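Local coordinates for protein amphinase-2 (Rana pipiens, PDB 2P7S) that cleaves RNA as a secreted, cytotoxic endonuclease of the pancreatic ribonuclease family, acting on poly(U), poly(C) and the dinucleotides CpA and UpA, at residues Lys14-Ser20 and Asn45-Thr51; Gln40-Ile44 and Asn81-Tyr87. One frame throughout, in Å; residues are numbered along the deposited sequence. Where two conformers were deposited one is given.

Contact 1: Lys14-Ser20 and Asn45-Thr51; sequences KHITSQS and NTFIHST. With GOL (glycerol), chain E; ACT (acetate ion), chain D; ACT (acetate ion), chain C.
Part of the probable active site of the RNase A fold lies where the end of helix 6-15 runs into strand 16-17 and pairs in parallel with strand 45-49. H15, the proton acceptor by similarity, sends ND1 to T46 O at 2.8 Å; the carbonyl oxygen lies in the ring plane and the N-H points almost straight at it (174°). CG anti to the carbonyl carbon (chi1 -61°) swings the ring so that its ND1 edge comes to T46 O, and its other ring nitrogen, NE2, binds an acetate oxygen. An acetate, probably the same one, also bonds H107 ND1 and F108 N. Replacing this histidine by an alanine is likely to leave T46 O without its imidazole donor and the acetate without the NE2 bond. K14 CG packs over one face of the H15 ring, and the lysine NZ pairs with D38 while also reaching glycerol O3. The N45 side chain runs at a slant to the lysine, and its ND2 donates to K14 O at 3.0 Å. Glycerol O1 takes the T46 N-H, beside N45 and T46, which probably bind substrate, as in relatives. Backbone pairing follows: I48 N to H15 O at 2.6 Å, then T17 N to I48 O at 2.9 Å. At the far end T17 OG1 accepts from Q19 N in an ST turn, while T17 CG2 sits over the H49 ring, 3.8 Å from its centroid. H49 NE2 bonds T77, and ND1 meets Q19 O at 2.7 Å, in the ring plane but above that carbonyl's own plane.

Contact 2: Gln40-Ile44 and Asn81-Tyr87; sequences QCKPI and NPIRCKY. With NAG (2-acetamido-2-deoxy-beta-D-glucopyranose), chain B.
A disulfide-linked surface corner of the RNase A fold joins the loop 40-44, whose K42, P43 and I44 belong to the substrate site by similarity, to the hairpin turn between strands 74-83 and 86-101. The covalent link is C41 SG to C85 SG, 2.0 Å, with a torsion of -92° about the S-S bond, close to the 90° magnitude of a relaxed disulfide. C85 stands in the type I' turn from I83 to K86, which is closed by two backbone bonds between I83 and K86. Y87 makes the second tie. Its CG lies anti to the carbonyl carbon (chi1 -55°), which carries the phenol across to the loop, and the hydroxyl OH donates to K42 O at 2.6 Å. That carbonyl comes in at the ring edge, and the donor is tilted 24° from its plane. P82 CB, from the same hairpin, lies over one face of the Y87 ring, toward its rim. Further along, P82 CD meets P43 O at 3.3 Å, and one water spans the gap, donating to P43 O at 2.7 Å and accepting from N81 N at 2.9 Å. Outside the pair, the backbone of C41 bonds to that of M30, and C85 O takes a bond from N31 ND2. Y87 N bonds to the side chain of N27, the glycosylated asparagine, so the hairpin rests against helix 26-29 while loop 40-44 leads into strand 45-49.

How the contacts relate
The chain passes from contact 2 straight into contact 1: I44 ends the loop and N45 begins the strand, while the centres of the two contacts lie about 17 Å apart. Together K42 to T46 form the probable substrate-binding run, shared between them. Contact 1 holds the probable catalytic end, with the H15 side chain about 6 Å from that of H107; the K42 side chain of contact 2 stands about 10 Å from H15 and about 11 Å from H107. Strand 45-49 is also a sheet neighbour of strand 74-83, which runs on past C79, the backbone partner of N45, to N81 and P82. In the order 14-20, 40-44, 45-51, 81-87 the two contacts cross along the chain.

Contact 1: Lys14-Ser20 and Asn45-Thr51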
loop_
_atom_site.group_PDB
_atom_site.type_symbol
_atom_site.label_atom_id
_atom_site.label_comp_id
_atom_site.label_asym_id
_atom_site.label_seq_id
_atom_site.Cartn_x
_atom_site.Cartn_y
_atom_site.Cartn_z
ATOM N N LYS A 14 -1.543 -6.650 0.709
ATOM C CA LYS A 14 -2.527 -5.600 0.552
ATOM C C LYS A 14 -2.047 -4.315 -0.129
ATOM O O LYS A 14 -2.829 -3.659 -0.816
ATOM C CB LYS A 14 -3.116 -5.243 1.922
ATOM C CG LYS A 14 -4.305 -4.298 1.849
ATOM C CD LYS A 14 -4.950 -4.074 3.212
ATOM C CE LYS A 14 -6.225 -3.259 3.062
ATOM N NZ LYS A 14 -6.838 -2.943 4.374
ATOM N N HIS A 15 -0.774 -3.966 0.038
ATOM C CA HIS A 15 -0.267 -2.708 -0.507
ATOM C C HIS A 15 0.865 -2.690 -1.512
ATOM O O HIS A 15 1.099 -1.654 -2.134
ATOM C CB HIS A 15 0.146 -1.794 0.650
ATOM C CG HIS A 15 -0.980 -1.443 1.561
ATOM N ND1 HIS A 15 -2.003 -0.609 1.176
ATOM C CD2 HIS A 15 -1.263 -1.832 2.827
ATOM C CE1 HIS A 15 -2.871 -0.498 2.165
ATOM N NE2 HIS A 15 -2.446 -1.230 3.179
ATOM N N ILE A 16 1.595 -3.785 -1.671
ATOM C CA ILE A 16 2.697 -3.750 -2.615
ATOM C C ILE A 16 2.407 -4.532 -3.887
ATOM O O ILE A 16 1.951 -5.676 -3.842
ATOM C CB ILE A 16 4.003 -4.260 -1.971
ATOM C CG1 ILE A 16 4.274 -3.479 -0.678
ATOM C CG2 ILE A 16 5.166 -4.054 -2.938
ATOM C CD1 ILE A 16 5.609 -3.780 -0.023
ATOM N N THR A 17 2.657 -3.898 -5.027
ATOM C CA THR A 17 2.411 -4.556 -6.297
ATOM C C THR A 17 3.595 -4.494 -7.251
ATOM O O THR A 17 4.313 -3.487 -7.317
ATOM C CB THR A 17 1.170 -3.965 -7.018
ATOM O OG1 THR A 17 0.936 -4.711 -8.222
ATOM C CG2 THR A 17 1.385 -2.503 -7.378
ATOM N N SER A 18 3.799 -5.590 -7.981
ATOM C CA SER A 18 4.878 -5.668 -8.960
ATOM C C SER A 18 4.342 -5.245 -10.334
ATOM O O SER A 18 5.087 -5.174 -11.310
ATOM C CB SER A 18 5.426 -7.096 -9.035
ATOM O OG SER A 18 4.433 -8.005 -9.483
ATOM N N GLN A 19 3.045 -4.960 -10.402
ATOM C CA GLN A 19 2.414 -4.543 -11.658
ATOM C C GLN A 19 2.786 -3.106 -12.004
ATOM O O GLN A 19 3.119 -2.314 -11.130
ATOM C CB GLN A 19 0.888 -4.615 -11.551
ATOM C CG GLN A 19 0.285 -5.980 -11.255
ATOM C CD GLN A 19 -1.223 -5.881 -11.021
ATOM O OE1 GLN A 19 -1.967 -5.496 -11.916
ATOM N NE2 GLN A 19 -1.670 -6.212 -9.810
ATOM N N SER A 20 2.721 -2.768 -13.286
ATOM C CA SER A 20 3.023 -1.408 -13.707
ATOM C C SER A 20 1.747 -0.588 -13.494
ATOM O O SER A 20 0.660 -1.150 -13.354
ATOM C CB SER A 20 3.399 -1.379 -15.189
ATOM O OG SER A 20 2.274 -1.677 -16.004
ATOM N N ASN A 45 -8.161 1.858 -1.078
ATOM C CA ASN A 45 -6.845 1.266 -0.830
ATOM C C ASN A 45 -5.782 1.852 -1.745
ATOM O O ASN A 45 -6.062 2.190 -2.894
ATOM C CB ASN A 45 -6.853 -0.250 -1.017
ATOM C CG ASN A 45 -5.589 -0.902 -0.459
ATOM O OD1 ASN A 45 -5.331 -0.835 0.745
ATOM N ND2 ASN A 45 -4.791 -1.511 -1.329
ATOM N N THR A 46 -4.560 1.969 -1.230
ATOM C CA THR A 46 -3.450 2.503 -2.014
ATOM C C THR A 46 -2.408 1.410 -2.259
ATOM O O THR A 46 -2.031 0.674 -1.341
ATOM C CB THR A 46 -2.785 3.706 -1.298
ATOM O OG1 THR A 46 -3.708 4.802 -1.259
ATOM C CG2 THR A 46 -1.539 4.149 -2.040
ATOM N N PHE A 47 -1.974 1.295 -3.512
ATOM C CA PHE A 47 -0.984 0.306 -3.914
ATOM C C PHE A 47 0.351 0.954 -4.247
ATOM O O PHE A 47 0.402 1.993 -4.901
ATOM C CB PHE A 47 -1.493 -0.479 -5.126
ATOM C CG PHE A 47 -2.715 -1.298 -4.840
ATOM C CD1 PHE A 47 -3.987 -0.749 -4.965
ATOM C CD2 PHE A 47 -2.591 -2.613 -4.406
ATOM C CE1 PHE A 47 -5.117 -1.506 -4.659
ATOM C CE2 PHE A 47 -3.716 -3.380 -4.093
ATOM C CZ PHE A 47 -4.980 -2.826 -4.220
ATOM N N ILE A 48 1.432 0.316 -3.814
ATOM C CA ILE A 48 2.778 0.837 -4.031
ATOM C C ILE A 48 3.466 0.034 -5.133
ATOM O O ILE A 48 3.678 -1.169 -4.992
ATOM C CB ILE A 48 3.621 0.729 -2.733
ATOM C CG1 ILE A 48 2.835 1.290 -1.548
ATOM C CG2 ILE A 48 4.930 1.480 -2.895
ATOM C CD1 ILE A 48 3.349 0.802 -0.195
ATOM N N HIS A 49 3.803 0.707 -6.230
ATOM C CA HIS A 49 4.461 0.057 -7.360
ATOM C C HIS A 49 5.958 0.022 -7.097
ATOM O O HIS A 49 6.700 0.926 -7.504
ATOM C CB HIS A 49 4.166 0.835 -8.643
ATOM C CG HIS A 49 2.717 0.845 -9.013
ATOM N ND1 HIS A 49 2.141 -0.138 -9.789
ATOM C CD2 HIS A 49 1.715 1.686 -8.664
ATOM C CE1 HIS A 49 0.845 0.097 -9.901
ATOM N NE2 HIS A 49 0.561 1.197 -9.226
ATOM N N SER A 50 6.404 -1.023 -6.415
ATOM C CA SER A 50 7.815 -1.155 -6.078
ATOM C C SER A 50 8.157 -2.543 -5.566
ATOM O O SER A 50 7.271 -3.323 -5.204
ATOM C CB SER A 50 8.185 -0.123 -5.004
ATOM O OG SER A 50 9.439 -0.408 -4.402
ATOM N N THR A 51 9.451 -2.840 -5.541
ATOM C CA THR A 51 9.930 -4.106 -5.021
ATOM C C THR A 51 9.654 -3.895 -3.531
ATOM O O THR A 51 9.464 -2.757 -3.101
ATOM C CB THR A 51 11.435 -4.254 -5.261
ATOM O OG1 THR A 51 12.075 -3.000 -4.996
ATOM C CG2 THR A 51 11.710 -4.652 -6.712
HETATM C C1 GOL E . -4.816 2.136 3.135
HETATM O O1 GOL E . -4.766 2.232 1.714
HETATM C C2 GOL E . -5.415 0.796 3.567
HETATM O O2 GOL E . -6.733 0.579 3.052
HETATM C C3 GOL E . -5.444 0.717 5.094
HETATM O O3 GOL E . -5.992 -0.550 5.472
HETATM C C ACT D . -2.684 -2.504 6.581
HETATM O O ACT D . -3.479 -2.696 7.527
HETATM O OXT ACT D . -2.380 -1.368 5.983
HETATM C CH3 ACT D . -1.973 -3.741 6.049
HETATM C C ACT C . -4.479 7.797 0.672
HETATM O O ACT C . -3.881 8.645 1.373
HETATM O OXT ACT C . -4.354 6.484 0.687
HETATM C CH3 ACT C . -5.486 8.344 -0.327
#

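Contact 2: Gln40-Ile44 and Asn81-Tyr87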
loop_
_atom_site.group_PDB
_atom_site.type_symbol
_atom_site.label_atom_id
_atom_site.label_comp_id
_atom_site.label_asym_id
_atom_site.label_seq_id
_atom_site.Cartn_x
_atom_site.Cartn_y
_atom_site.Cartn_z
ATOM N N GLN A 40 -12.800 -8.283 -0.075
ATOM C CA GLN A 40 -12.878 -7.667 -1.398
ATOM C C GLN A 40 -13.902 -6.537 -1.450
ATOM O O GLN A 40 -14.759 -6.413 -0.578
ATOM C CB GLN A 40 -13.240 -8.705 -2.467
ATOM C CG GLN A 40 -12.159 -9.734 -2.757
ATOM C CD GLN A 40 -12.398 -11.048 -2.046
ATOM O OE1 GLN A 40 -13.394 -11.730 -2.299
ATOM N NE2 GLN A 40 -11.486 -11.414 -1.151
ATOM N N CYS A 41 -13.792 -5.713 -2.488
ATOM C CA CYS A 41 -14.695 -4.590 -2.704
ATOM C C CYS A 41 -14.705 -3.575 -1.561
ATOM O O CYS A 41 -15.752 -3.049 -1.197
ATOM C CB CYS A 41 -16.119 -5.109 -2.948
ATOM S SG CYS A 41 -17.310 -3.839 -3.483
ATOM N N LYS A 42 -13.537 -3.295 -0.996
ATOM C CA LYS A 42 -13.441 -2.321 0.085
ATOM C C LYS A 42 -13.517 -0.909 -0.495
ATOM O O LYS A 42 -13.177 -0.687 -1.660
ATOM C CB LYS A 42 -12.133 -2.522 0.858
ATOM C CG LYS A 42 -12.118 -3.799 1.685
ATOM C CD LYS A 42 -13.194 -3.751 2.765
ATOM C CE LYS A 42 -13.406 -5.108 3.410
ATOM N NZ LYS A 42 -14.430 -5.068 4.499
ATOM N N PRO A 43 -13.960 0.070 0.309
ATOM C CA PRO A 43 -14.075 1.456 -0.161
ATOM C C PRO A 43 -12.810 2.131 -0.690
ATOM O O PRO A 43 -12.872 2.913 -1.646
ATOM C CB PRO A 43 -14.669 2.187 1.050
ATOM C CG PRO A 43 -14.186 1.379 2.204
ATOM C CD PRO A 43 -14.358 -0.037 1.724
ATOM N N ILE A 44 -11.660 1.844 -0.093
ATOM C CA ILE A 44 -10.441 2.490 -0.561
ATOM C C ILE A 44 -9.142 1.786 -0.182
ATOM O O ILE A 44 -9.039 1.178 0.892
ATOM C CB ILE A 44 -10.384 3.950 -0.047
ATOM C CG1 ILE A 44 -9.151 4.663 -0.608
ATOM C CG2 ILE A 44 -10.366 3.961 1.488
ATOM C CD1 ILE A 44 -9.122 6.153 -0.319
ATOM N N ASN A 81 -13.857 5.307 -4.298
ATOM C CA ASN A 81 -15.210 5.621 -4.745
ATOM C C ASN A 81 -15.891 4.512 -5.536
ATOM O O ASN A 81 -16.392 4.737 -6.644
ATOM C CB ASN A 81 -15.190 6.908 -5.573
ATOM C CG ASN A 81 -14.559 8.063 -4.822
ATOM O OD1 ASN A 81 -14.342 7.976 -3.612
ATOM N ND2 ASN A 81 -14.262 9.148 -5.527
ATOM N N PRO A 82 -15.936 3.299 -4.973
ATOM C CA PRO A 82 -16.578 2.203 -5.697
ATOM C C PRO A 82 -18.084 2.391 -5.872
ATOM O O PRO A 82 -18.755 3.020 -5.050
ATOM C CB PRO A 82 -16.255 0.990 -4.831
ATOM C CG PRO A 82 -16.279 1.580 -3.439
ATOM C CD PRO A 82 -15.500 2.862 -3.633
ATOM N N ILE A 83 -18.587 1.846 -6.971
ATOM C CA ILE A 83 -20.005 1.849 -7.306
ATOM C C ILE A 83 -20.176 0.401 -7.746
ATOM O O ILE A 83 -19.693 0.019 -8.812
ATOM C CB ILE A 83 -20.330 2.761 -8.509
ATOM C CG1 ILE A 83 -19.893 4.202 -8.231
ATOM C CG2 ILE A 83 -21.831 2.703 -8.798
ATOM C CD1 ILE A 83 -20.665 4.887 -7.132
ATOM N N ARG A 84 -20.828 -0.406 -6.920
ATOM C CA ARG A 84 -21.013 -1.820 -7.235
ATOM C C ARG A 84 -19.658 -2.481 -7.501
ATOM O O ARG A 84 -19.497 -3.264 -8.435
ATOM C CB ARG A 84 -21.941 -1.982 -8.443
ATOM C CG ARG A 84 -23.410 -1.756 -8.102
ATOM C CD ARG A 84 -24.300 -1.933 -9.319
ATOM N NE ARG A 84 -24.076 -0.886 -10.311
ATOM C CZ ARG A 84 -24.431 0.385 -10.151
ATOM N NH1 ARG A 84 -25.034 0.773 -9.032
ATOM N NH2 ARG A 84 -24.183 1.270 -11.109
ATOM N N CYS A 85 -18.689 -2.135 -6.657
ATOM C CA CYS A 85 -17.323 -2.658 -6.714
ATOM C C CYS A 85 -16.480 -2.288 -7.932
ATOM O O CYS A 85 -15.526 -2.986 -8.267
ATOM C CB CYS A 85 -17.338 -4.176 -6.527
ATOM S SG CYS A 85 -18.286 -4.689 -5.056
ATOM N N LYS A 86 -16.840 -1.192 -8.593
ATOM C CA LYS A 86 -16.088 -0.681 -9.739
ATOM C C LYS A 86 -15.540 0.653 -9.224
ATOM O O LYS A 86 -16.284 1.470 -8.674
ATOM C CB LYS A 86 -17.004 -0.485 -10.946
ATOM C CG LYS A 86 -17.521 -1.792 -11.545
ATOM C CD LYS A 86 -16.394 -2.570 -12.215
ATOM C CE LYS A 86 -16.918 -3.780 -12.978
ATOM N NZ LYS A 86 -17.475 -4.835 -12.079
ATOM N N TYR A 87 -14.245 0.876 -9.416
ATOM C CA TYR A 87 -13.581 2.057 -8.868
ATOM C C TYR A 87 -13.055 3.169 -9.759
ATOM O O TYR A 87 -12.877 3.003 -10.963
ATOM C CB TYR A 87 -12.378 1.608 -8.037
ATOM C CG TYR A 87 -12.655 0.609 -6.945
ATOM C CD1 TYR A 87 -13.034 -0.701 -7.240
ATOM C CD2 TYR A 87 -12.509 0.971 -5.607
ATOM C CE1 TYR A 87 -13.261 -1.628 -6.217
ATOM C CE2 TYR A 87 -12.730 0.063 -4.588
ATOM C CZ TYR A 87 -13.104 -1.232 -4.893
ATOM O OH TYR A 87 -13.312 -2.118 -3.866
HETATM C C1 NAG B . -13.067 0.201 -13.470
HETATM C C2 NAG B . -12.375 0.682 -14.752
HETATM C C3 NAG B . -12.662 2.171 -14.963
HETATM C C4 NAG B . -14.174 2.383 -15.003
HETATM C C5 NAG B . -14.777 1.880 -13.685
HETATM C C6 NAG B . -16.290 2.041 -13.608
HETATM C C7 NAG B . -10.250 0.066 -15.714
HETATM C C8 NAG B . -8.752 -0.111 -15.529
HETATM N N2 NAG B . -10.944 0.461 -14.651
HETATM O O3 NAG B . -12.072 2.616 -16.175
HETATM O O4 NAG B . -14.468 3.781 -15.190
HETATM O O5 NAG B . -14.481 0.474 -13.518
HETATM O O6 NAG B . -16.940 1.281 -14.615
HETATM O O7 NAG B . -10.765 -0.150 -16.812
HETATM O O HOH W 1 -13.881 5.399 -1.356
#